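Local coordinates for glycosyl hydrolase family 10 (Bacteroides intestinalis DSM 17393, PDB 4QPW), which binds xylo-oligosaccharides, and probably xylan, through this carbohydrate-binding module, one part of a larger, probably xylan-degrading, modular glycoside hydrolase, at residues F17-I31 with K43-H57. Numbering follows the deposited sequence.
With XYP (beta-D-xylopyranose), chain B; XYP (beta-D-xylopyranose), chain C.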
ATOM      1  N   PHE A  17       5.495  -9.931   2.040  1.00  9.01           N
ATOM      2  CA  PHE A  17       5.028  -9.758   0.674  1.00  8.08           C
ATOM      3  C   PHE A  17       6.135  -9.315  -0.290  1.00  9.29           C
ATOM      4  O   PHE A  17       7.211  -8.832   0.149  1.00 10.00           O
ATOM      5  CB  PHE A  17       3.867  -8.787   0.618  1.00  8.85           C
ATOM      6  CG  PHE A  17       2.593  -9.224   1.337  1.00  8.86           C
ATOM      7  CD1 PHE A  17       2.069 -10.496   1.161  1.00  9.18           C
ATOM      8  CD2 PHE A  17       1.907  -8.339   2.148  1.00  9.26           C
ATOM      9  CE1 PHE A  17       0.896 -10.842   1.791  1.00  9.41           C
ATOM     10  CE2 PHE A  17       0.727  -8.721   2.763  1.00  9.60           C
ATOM     11  CZ  PHE A  17       0.217  -9.977   2.596  1.00  9.54           C
ATOM     12  N   TRP A  18       5.876  -9.458  -1.555  1.00  9.35           N
ATOM     13  CA  TRP A  18       6.804  -9.030  -2.617  1.00  9.50           C
ATOM     14  C   TRP A  18       7.079  -7.542  -2.508  1.00 10.27           C
ATOM     15  O   TRP A  18       6.182  -6.718  -2.281  1.00  9.41           O
ATOM     16  CB  TRP A  18       6.152  -9.346  -3.963  1.00 10.81           C
ATOM     17  CG  TRP A  18       7.016  -8.999  -5.162  1.00 12.01           C
ATOM     18  CD1 TRP A  18       7.846  -9.839  -5.827  1.00 14.01           C
ATOM     19  CD2 TRP A  18       7.096  -7.740  -5.834  1.00 11.62           C
ATOM     20  NE1 TRP A  18       8.448  -9.134  -6.871  1.00 14.88           N
ATOM     21  CE2 TRP A  18       8.023  -7.857  -6.893  1.00 13.07           C
ATOM     22  CE3 TRP A  18       6.524  -6.513  -5.635  1.00 11.87           C
ATOM     23  CZ2 TRP A  18       8.332  -6.773  -7.737  1.00 13.45           C
ATOM     24  CZ3 TRP A  18       6.870  -5.437  -6.475  1.00 12.71           C
ATOM     25  CH2 TRP A  18       7.735  -5.630  -7.526  1.00 12.83           C
ATOM     26  N   ASN A  19       8.347  -7.194  -2.775  1.00 10.62           N
ATOM     27  CA  ASN A  19       8.739  -5.819  -2.858  1.00 11.81           C
ATOM     28  C   ASN A  19       9.991  -5.691  -3.698  1.00 13.15           C
ATOM     29  O   ASN A  19      10.738  -6.664  -3.914  1.00 14.49           O
ATOM     30  CB  ASN A  19       8.893  -5.180  -1.534  1.00 12.20           C
ATOM     31  CG  ASN A  19       9.918  -5.831  -0.700  1.00 13.93           C
ATOM     32  OD1 ASN A  19      11.124  -5.383  -0.759  1.00 19.14           O
ATOM     33  ND2 ASN A  19       9.661  -6.923  -0.000  1.00 12.91           N
ATOM     34  N   GLU A  20      10.224  -4.491  -4.252  1.00 11.73           N
ATOM     35  CA  GLU A  20      11.389  -4.274  -5.123  1.00 11.50           C
ATOM     36  C   GLU A  20      11.826  -2.839  -4.931  1.00 12.04           C
ATOM     37  O   GLU A  20      11.165  -1.895  -5.327  1.00 13.03           O
ATOM     38  CB  GLU A  20      11.077  -4.542  -6.544  1.00 14.17           C
ATOM     39  CG  GLU A  20      12.289  -4.433  -7.507  1.00 16.63           C
ATOM     40  CD  GLU A  20      11.814  -4.806  -8.887  1.00 20.33           C
ATOM     41  OE1 GLU A  20      11.167  -4.050  -9.524  1.00 20.69           O
ATOM     42  OE2 GLU A  20      11.759  -6.006  -9.255  1.00 24.33           O
ATOM     43  N   VAL A  21      13.030  -2.705  -4.380  1.00 12.16           N
ATOM     44  CA  VAL A  21      13.721  -1.393  -4.257  1.00 12.01           C
ATOM     45  C   VAL A  21      14.758  -1.365  -5.399  1.00 12.13           C
ATOM     46  O   VAL A  21      15.658  -2.225  -5.419  1.00 13.15           O
ATOM     47  CB  VAL A  21      14.379  -1.248  -2.924  1.00 12.80           C
ATOM     48  CG1 VAL A  21      15.157   0.065  -2.825  1.00 13.79           C
ATOM     49  CG2 VAL A  21      13.390  -1.301  -1.793  1.00 14.11           C
ATOM     50  N   ASN A  22      14.560  -0.515  -6.350  1.00 11.56           N
ATOM     51  CA  ASN A  22      15.576  -0.355  -7.407  1.00 12.56           C
ATOM     52  C   ASN A  22      16.935  -0.067  -6.788  1.00 11.17           C
ATOM     53  O   ASN A  22      17.111   0.588  -5.822  1.00 12.18           O
ATOM     54  CB  ASN A  22      15.146   0.812  -8.292  1.00 13.27           C
ATOM     55  CG  ASN A  22      15.910   0.869  -9.599  1.00 14.10           C
ATOM     56  OD1 ASN A  22      17.080   1.361  -9.584  1.00 14.18           O
ATOM     57  ND2 ASN A  22      15.397   0.359 -10.621  1.00 14.38           N
ATOM     58  N   GLU A  23      17.946  -0.664  -7.453  1.00 13.16           N
ATOM     59  CA  GLU A  23      19.358  -0.492  -7.037  1.00 13.20           C
ATOM     60  C   GLU A  23      19.808   0.939  -6.873  1.00 11.87           C
ATOM     61  O   GLU A  23      20.686   1.171  -6.037  1.00 13.27           O
ATOM     62  CB  GLU A  23      20.307  -1.238  -8.000  1.00 16.26           C
ATOM     63  CG  GLU A  23      20.116  -2.743  -7.843  1.00 21.21           C
ATOM     64  CD  GLU A  23      21.084  -3.551  -8.690  1.00 36.43           C
ATOM     65  OE1 GLU A  23      20.686  -3.855  -9.836  1.00 47.26           O
ATOM     66  OE2 GLU A  23      22.223  -3.801  -8.206  1.00 47.06           O
ATOM     67  N   GLU A  24      19.180   1.838  -7.582  1.00 11.39           N
ATOM     68  CA  GLU A  24      19.488   3.233  -7.463  1.00 12.34           C
ATOM     69  C   GLU A  24      19.496   3.722  -6.053  1.00 12.63           C
ATOM     70  O   GLU A  24      20.236   4.639  -5.669  1.00 13.17           O
ATOM     71  CB  GLU A  24      18.514   4.084  -8.303  1.00 12.49           C
ATOM     72  CG  GLU A  24      18.839   5.551  -8.415  1.00 13.74           C
ATOM     73  CD  GLU A  24      17.744   6.363  -8.985  1.00 15.51           C
ATOM     74  OE1 GLU A  24      16.690   6.600  -8.283  1.00 17.15           O
ATOM     75  OE2 GLU A  24      17.627   6.591 -10.228  1.00 20.38           O
ATOM     76  N   VAL A  25      18.532   3.229  -5.194  1.00 11.47           N
ATOM     77  CA  VAL A  25      18.250   3.735  -3.887  1.00 11.68           C
ATOM     78  C   VAL A  25      18.317   2.657  -2.840  1.00 11.13           C
ATOM     79  O   VAL A  25      17.766   2.775  -1.723  1.00 12.48           O
ATOM     80  CB  VAL A  25      16.937   4.560  -3.778  1.00 12.26           C
ATOM     81  CG1 VAL A  25      17.051   5.872  -4.535  1.00 13.66           C
ATOM     82  CG2 VAL A  25      15.769   3.730  -4.243  1.00 12.92           C
ATOM     83  N   LYS A  26      19.045   1.583  -3.116  1.00 12.24           N
ATOM     84  CA  LYS A  26      19.126   0.479  -2.187  1.00 13.30           C
ATOM     85  C   LYS A  26      19.703   0.814  -0.875  1.00 13.06           C
ATOM     86  O   LYS A  26      19.283   0.248   0.157  1.00 15.92           O
ATOM     87  CB  LYS A  26      20.014  -0.670  -2.815  1.00 19.03           C
ATOM     88  CG  LYS A  26      20.427  -1.828  -1.919  1.00 23.02           C
ATOM     89  CD  LYS A  26      21.524  -2.718  -2.589  1.00 28.99           C
ATOM     90  CE  LYS A  26      21.916  -3.808  -1.584  1.00 38.08           C
ATOM     91  NZ  LYS A  26      22.685  -4.854  -2.331  1.00 48.89           N
ATOM     92  N   GLU A  27      20.713   1.685  -0.796  1.00 13.16           N
ATOM     93  CA  GLU A  27      21.349   1.988   0.435  1.00 14.12           C
ATOM     94  C   GLU A  27      20.564   2.827   1.406  1.00 13.98           C
ATOM     95  O   GLU A  27      20.844   2.783   2.587  1.00 16.82           O
ATOM     96  CB  GLU A  27      22.723   2.593   0.206  1.00 14.94           C
ATOM     97  CG  GLU A  27      23.735   1.749  -0.534  1.00 17.40           C
ATOM     98  CD  GLU A  27      23.963   0.421   0.118  1.00 20.06           C
ATOM     99  OE1 GLU A  27      24.209   0.514   1.391  1.00 27.68           O
ATOM    100  OE2 GLU A  27      23.895  -0.653  -0.554  1.00 22.25           O
ATOM    101  N   THR A  28      19.661   3.623   0.882  1.00 12.84           N
ATOM    102  CA  THR A  28      19.002   4.664   1.610  1.00 13.17           C
ATOM    103  C   THR A  28      17.481   4.367   1.856  1.00 12.89           C
ATOM    104  O   THR A  28      16.771   5.258   2.311  1.00 13.32           O
ATOM    105  CB  THR A  28      19.212   6.006   0.911  1.00 13.19           C
ATOM    106  OG1 THR A  28      18.923   5.872  -0.436  1.00 14.47           O
ATOM    107  CG2 THR A  28      20.681   6.476   1.077  1.00 14.04           C
ATOM    108  N   THR A  29      17.070   3.142   1.565  1.00 12.63           N
ATOM    109  CA  THR A  29      15.623   2.729   1.629  1.00 11.59           C
ATOM    110  C   THR A  29      15.551   1.502   2.465  1.00 11.71           C
ATOM    111  O   THR A  29      16.334   0.544   2.312  1.00 13.01           O
ATOM    112  CB  THR A  29      15.151   2.464   0.248  1.00 11.32           C
ATOM    113  OG1 THR A  29      15.353   3.593  -0.621  1.00 12.18           O
ATOM    114  CG2 THR A  29      13.646   2.101   0.262  1.00 12.41           C
ATOM    115  N   THR A  30      14.493   1.418   3.314  1.00 11.79           N
ATOM    116  CA  THR A  30      14.155   0.208   4.022  1.00 11.95           C
ATOM    117  C   THR A  30      12.650  -0.016   3.977  1.00 11.17           C
ATOM    118  O   THR A  30      11.862   0.927   4.048  1.00 11.99           O
ATOM    119  CB  THR A  30      14.611   0.177   5.464  1.00 14.83           C
ATOM    120  OG1 THR A  30      14.127   1.166   6.156  1.00 19.12           O
ATOM    121  CG2 THR A  30      16.086   0.411   5.558  1.00 17.62           C
ATOM    122  N   ILE A  31      12.246  -1.257   3.812  1.00 11.09           N
ATOM    123  CA  ILE A  31      10.829  -1.716   3.872  1.00 10.48           C
ATOM    124  C   ILE A  31      10.702  -2.865   4.850  1.00 11.04           C
ATOM    125  O   ILE A  31      11.416  -3.895   4.700  1.00 13.47           O
ATOM    126  CB  ILE A  31      10.336  -2.162   2.488  1.00 11.08           C
ATOM    127  CG1 ILE A  31      10.438  -1.073   1.456  1.00 11.50           C
ATOM    128  CG2 ILE A  31       8.926  -2.721   2.576  1.00 11.98           C
ATOM    129  CD1 ILE A  31      10.141  -1.518   0.059  1.00 11.98           C
ATOM    130  N   LYS A  43      10.965   3.598   4.744  1.00 11.05           N
ATOM    131  CA  LYS A  43      11.796   4.755   5.081  1.00 12.26           C
ATOM    132  C   LYS A  43      12.783   5.043   3.997  1.00 11.90           C
ATOM    133  O   LYS A  43      13.494   4.142   3.546  1.00 12.97           O
ATOM    134  CB  LYS A  43      12.536   4.501   6.340  1.00 14.96           C
ATOM    135  CG  LYS A  43      11.789   4.559   7.560  1.00 25.80           C
ATOM    136  CD  LYS A  43      12.780   4.727   8.736  1.00 36.51           C
ATOM    137  CE  LYS A  43      13.720   5.873   8.431  1.00 39.99           C
ATOM    138  NZ  LYS A  43      13.988   6.726   9.618  1.00 51.17           N
ATOM    139  N   THR A  44      12.860   6.298   3.610  1.00 12.03           N
ATOM    140  CA  THR A  44      13.720   6.765   2.499  1.00 12.20           C
ATOM    141  C   THR A  44      14.422   8.012   2.930  1.00 12.95           C
ATOM    142  O   THR A  44      13.873   8.902   3.601  1.00 14.24           O
ATOM    143  CB  THR A  44      12.999   7.083   1.286  1.00 13.29           C
ATOM    144  OG1 THR A  44      11.920   7.979   1.632  1.00 13.93           O
ATOM    145  CG2 THR A  44      12.433   5.864   0.614  1.00 13.89           C
ATOM    146  N   SER A  45      15.737   8.126   2.570  1.00 13.99           N
ATOM    147  CA  SER A  45      16.468   9.436   2.757  1.00 14.75           C
ATOM    148  C   SER A  45      16.797  10.042   1.473  1.00 14.91           C
ATOM    149  O   SER A  45      17.229  11.258   1.472  1.00 17.37           O
ATOM    150  CB  SER A  45      17.662   9.269   3.679  1.00 15.81           C
ATOM    151  OG  SER A  45      18.607   8.444   3.084  1.00 17.15           O
ATOM    152  N   VAL A  46      16.635   9.425   0.339  1.00 14.65           N
ATOM    153  CA  VAL A  46      16.949   9.940  -1.008  1.00 15.11           C
ATOM    154  C   VAL A  46      15.793   9.606  -1.925  1.00 14.44           C
ATOM    155  O   VAL A  46      15.430   8.384  -2.070  1.00 15.48           O
ATOM    156  CB  VAL A  46      18.294   9.363  -1.594  1.00 15.54           C
ATOM    157  CG1 VAL A  46      18.520   9.903  -2.978  1.00 15.62           C
ATOM    158  CG2 VAL A  46      19.453   9.659  -0.670  1.00 17.32           C
ATOM    159  N   ALA A  47      15.211  10.545  -2.619  1.00 15.10           N
ATOM    160  CA  ALA A  47      14.152  10.246  -3.596  1.00 15.49           C
ATOM    161  C   ALA A  47      14.681   9.450  -4.713  1.00 14.73           C
ATOM    162  O   ALA A  47      15.846   9.744  -5.247  1.00 15.86           O
ATOM    163  CB  ALA A  47      13.558  11.536  -4.121  1.00 17.21           C
ATOM    164  N   ALA A  48      13.997   8.465  -5.215  1.00 14.24           N
ATOM    165  CA  ALA A  48      14.368   7.782  -6.411  1.00 14.04           C
ATOM    166  C   ALA A  48      14.054   8.676  -7.622  1.00 14.76           C
ATOM    167  O   ALA A  48      13.245   9.589  -7.535  1.00 16.41           O
ATOM    168  CB  ALA A  48      13.571   6.454  -6.532  1.00 13.69           C
ATOM    169  N   SER A  49      14.556   8.297  -8.786  1.00 15.52           N
ATOM    170  CA  SER A  49      14.257   9.073 -10.018  1.00 15.56           C
ATOM    171  C   SER A  49      12.923   8.791 -10.574  1.00 16.31           C
ATOM    172  O   SER A  49      12.404   9.566 -11.426  1.00 17.94           O
ATOM    173  CB  SER A  49      15.386   8.786 -11.084  1.00 17.34           C
ATOM    174  OG  SER A  49      15.460   7.456 -11.355  1.00 19.21           O
ATOM    175  N   GLN A  50      12.316   7.628 -10.240  1.00 14.90           N
ATOM    176  CA  GLN A  50      10.974   7.261 -10.673  1.00 15.20           C
ATOM    177  C   GLN A  50      10.177   6.777  -9.451  1.00 14.00           C
ATOM    178  O   GLN A  50      10.692   6.048  -8.610  1.00 13.67           O
ATOM    179  CB  GLN A  50      10.977   6.178 -11.754  1.00 16.75           C
ATOM    180  CG  GLN A  50      11.947   6.476 -12.941  1.00 20.75           C
ATOM    181  CD  GLN A  50      11.500   5.918 -14.278  1.00 34.55           C
ATOM    182  OE1 GLN A  50      10.295   5.874 -14.609  1.00 42.77           O
ATOM    183  NE2 GLN A  50      12.484   5.415 -15.059  1.00 43.80           N
ATOM    184  N   ASN A  51       8.884   7.022  -9.480  1.00 13.83           N
ATOM    185  CA  ASN A  51       8.057   6.544  -8.337  1.00 13.22           C
ATOM    186  C   ASN A  51       8.039   5.035  -8.257  1.00 12.91           C
ATOM    187  O   ASN A  51       7.999   4.535  -7.098  1.00 13.02           O
ATOM    188  CB  ASN A  51       6.699   7.186  -8.405  1.00 15.79           C
ATOM    189  CG  ASN A  51       6.025   7.280  -7.020  1.00 13.84           C
ATOM    190  OD1 ASN A  51       6.479   7.841  -6.034  1.00 15.52           O
ATOM    191  ND2 ASN A  51       4.862   6.601  -6.969  1.00 15.21           N
ATOM    192  N   HIS A  52       8.060   4.283  -9.311  1.00 12.23           N
ATOM    193  CA  HIS A  52       8.010   2.838  -9.179  1.00 12.99           C
ATOM    194  C   HIS A  52       9.305   2.239  -8.733  1.00 12.38           C
ATOM    195  O   HIS A  52       9.309   1.024  -8.505  1.00 13.18           O
ATOM    196  CB  HIS A  52       7.543   2.175 -10.462  1.00 14.17           C
ATOM    197  CG  HIS A  52       8.546   2.147 -11.606  1.00 16.65           C
ATOM    198  ND1 HIS A  52       9.388   1.099 -11.905  1.00 20.10           N
ATOM    199  CD2 HIS A  52       8.807   3.118 -12.484  1.00 16.42           C
ATOM    200  CE1 HIS A  52      10.152   1.443 -12.970  1.00 17.97           C
ATOM    201  NE2 HIS A  52       9.777   2.642 -13.336  1.00 21.02           N
ATOM    202  N   PHE A  53      10.378   3.030  -8.595  1.00 12.51           N
ATOM    203  CA  PHE A  53      11.600   2.445  -8.113  1.00 11.50           C
ATOM    204  C   PHE A  53      11.578   2.075  -6.654  1.00 10.92           C
ATOM    205  O   PHE A  53      12.495   1.435  -6.161  1.00 11.75           O
ATOM    206  CB  PHE A  53      12.731   3.486  -8.347  1.00 12.63           C
ATOM    207  CG  PHE A  53      13.317   3.465  -9.751  1.00 13.49           C
ATOM    208  CD1 PHE A  53      12.765   2.897 -10.760  1.00 13.94           C
ATOM    209  CD2 PHE A  53      14.563   4.106  -9.943  1.00 13.91           C
ATOM    210  CE1 PHE A  53      13.376   2.907 -12.082  1.00 16.35           C
ATOM    211  CE2 PHE A  53      15.140   4.155 -11.250  1.00 15.36           C
ATOM    212  CZ  PHE A  53      14.597   3.564 -12.270  1.00 16.35           C
ATOM    213  N   ILE A  54      10.520   2.477  -5.870  1.00 11.11           N
ATOM    214  CA  ILE A  54      10.279   1.900  -4.533  1.00 10.80           C
ATOM    215  C   ILE A  54       8.851   1.371  -4.581  1.00 10.72           C
ATOM    216  O   ILE A  54       7.893   2.195  -4.562  1.00 10.84           O
ATOM    217  CB  ILE A  54      10.504   2.853  -3.444  1.00 10.46           C
ATOM    218  CG1 ILE A  54      11.939   3.439  -3.485  1.00 11.46           C
ATOM    219  CG2 ILE A  54      10.251   2.163  -2.103  1.00 11.70           C
ATOM    220  CD1 ILE A  54      12.211   4.480  -2.447  1.00 12.77           C
ATOM    221  N   GLN A  55       8.709   0.073  -4.792  1.00 10.13           N
ATOM    222  CA  GLN A  55       7.355  -0.547  -4.990  1.00 10.03           C
ATOM    223  C   GLN A  55       7.241  -1.785  -4.177  1.00 10.01           C
ATOM    224  O   GLN A  55       8.234  -2.506  -3.926  1.00 10.87           O
ATOM    225  CB  GLN A  55       7.081  -0.782  -6.471  1.00 11.37           C
ATOM    226  CG  GLN A  55       8.027  -1.788  -7.126  1.00 12.95           C
ATOM    227  CD  GLN A  55       7.696  -2.050  -8.569  1.00 13.92           C
ATOM    228  OE1 GLN A  55       6.548  -1.954  -9.008  1.00 15.73           O
ATOM    229  NE2 GLN A  55       8.733  -2.348  -9.370  1.00 13.57           N
ATOM    230  N   TYR A  56       6.016  -2.047  -3.674  1.00  9.59           N
ATOM    231  CA  TYR A  56       5.843  -3.086  -2.682  1.00  9.33           C
ATOM    232  C   TYR A  56       4.380  -3.473  -2.648  1.00  8.93           C
ATOM    233  O   TYR A  56       3.496  -2.611  -2.734  1.00  9.49           O
ATOM    234  CB  TYR A  56       6.361  -2.604  -1.302  1.00  9.77           C
ATOM    235  CG  TYR A  56       6.013  -1.203  -0.907  1.00  9.35           C
ATOM    236  CD1 TYR A  56       6.795  -0.107  -1.362  1.00  9.80           C
ATOM    237  CD2 TYR A  56       4.917  -0.878  -0.133  1.00  9.57           C
ATOM    238  CE1 TYR A  56       6.457   1.185  -1.136  1.00 10.04           C
ATOM    239  CE2 TYR A  56       4.592   0.389   0.156  1.00  9.80           C
ATOM    240  CZ  TYR A  56       5.336   1.461  -0.346  1.00 10.04           C
ATOM    241  OH  TYR A  56       4.998   2.755  -0.011  1.00 10.63           O
ATOM    242  N   HIS A  57       4.134  -4.746  -2.434  1.00  8.44           N
ATOM    243  CA  HIS A  57       2.736  -5.170  -2.183  1.00  8.40           C
ATOM    244  C   HIS A  57       2.442  -4.917  -0.741  1.00  8.50           C
ATOM    245  O   HIS A  57       3.213  -5.268   0.184  1.00  9.35           O
ATOM    246  CB  HIS A  57       2.562  -6.660  -2.451  1.00  8.72           C
ATOM    247  CG  HIS A  57       2.712  -7.046  -3.896  1.00  9.44           C
ATOM    248  ND1 HIS A  57       2.614  -8.378  -4.270  1.00 10.39           N
ATOM    249  CD2 HIS A  57       2.948  -6.309  -5.020  1.00 10.71           C
ATOM    250  CE1 HIS A  57       2.810  -8.443  -5.583  1.00 10.98           C
ATOM    251  NE2 HIS A  57       3.024  -7.232  -6.061  1.00 10.67           N
TER
HETATM  252  C1  XYP B   2       7.737  -7.308 -11.886  1.00 17.10           C
HETATM  253  C2  XYP B   2       9.184  -6.748 -11.924  1.00 17.19           C
HETATM  254  C3  XYP B   2       9.045  -5.257 -11.717  1.00 17.44           C
HETATM  255  C4  XYP B   2       8.022  -4.621 -12.589  1.00 17.13           C
HETATM  256  C5  XYP B   2       6.685  -5.326 -12.463  1.00 16.01           C
HETATM  257  O2  XYP B   2      10.040  -7.338 -10.958  1.00 19.58           O
HETATM  258  O3  XYP B   2      10.330  -4.585 -11.903  1.00 19.31           O
HETATM  259  O4  XYP B   2       7.824  -3.250 -12.173  1.00 16.81           O
HETATM  260  O5  XYP B   2       6.856  -6.727 -12.777  1.00 19.69           O
HETATM  261  C1  XYP C   3       7.055  -2.480 -13.043  1.00 16.42           C
HETATM  262  C2  XYP C   3       6.327  -1.439 -12.241  1.00 15.70           C
HETATM  263  C3  XYP C   3       5.556  -0.480 -13.135  1.00 17.51           C
HETATM  264  C4  XYP C   3       6.539   0.102 -14.184  1.00 19.00           C
HETATM  265  C5  XYP C   3       7.276  -1.008 -14.835  1.00 16.85           C
HETATM  266  O2  XYP C   3       5.387  -2.065 -11.366  1.00 16.06           O
HETATM  267  O3  XYP C   3       4.965   0.569 -12.314  1.00 18.67           O
HETATM  268  O4  XYP C   3       5.750   0.876 -15.097  1.00 21.38           O
HETATM  269  O5  XYP C   3       8.022  -1.775 -13.912  1.00 20.04           O
HETATM  270  O   HOH W   1       3.268 -10.440  -2.426  1.00 11.60           O
HETATM  271  O   HOH W   2      11.259  -1.025  -8.097  1.00 15.49           O
HETATM  272  O   HOH W   3      17.815   8.943  -6.983  1.00 19.29           O
HETATM  273  O   HOH W   4      16.167   6.361  -0.445  1.00 14.43           O
HETATM  274  O   HOH W   5      16.136   3.839   5.277  1.00 34.57           O
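Gln55 reaches alongside Glu20 into the glycan-binding site. From CB on strand 54-57, CG, set between the backbone N and carbonyl carbon (chi1 64°), lies 3.6 Å from Glu20 O. The amide carbon CD sits in the ring plane of Trp18, at its edge, 3.7 Å from CH2. The terminal amide spans a glycosidic linkage: NE2 gives a fairly straight bond (162°) to the bridging O4 of the chain B xylose, while OE1 accepts from O2 of the chain C xylose at 2.6 Å. NE2 also bonds weakly to OE1 of Glu20; that carboxylate takes the chain B O3 on OE1 and O2 on OE2. Strands 19-21 and 54-57 run antiparallel at one side of a five-stranded sheet in this beta-sandwich module, and Glu20 and Gln55 form a hydrogen-bonded pair with side chains on the glycan face; Met122 and Gln124 of strand 120-124 continue the site. Trp18 CB lies over one face of His57. The Asn22 amide stacks flat on Phe53, planes 6° apart, with ND2 over the ring centre, 3.5 Å above its plane, and OD1 accepts from Glu24 N in an Asx turn. Shortening Phe53 to an alanine would probably bare that amide face and leave its rotation to the Asx-turn bond. Glu24 OE2 meets the Phe53 edge and accepts from Ser49 OG at 2.6 Å through its syn lone pair, while OE1 accepts from Ser49 N.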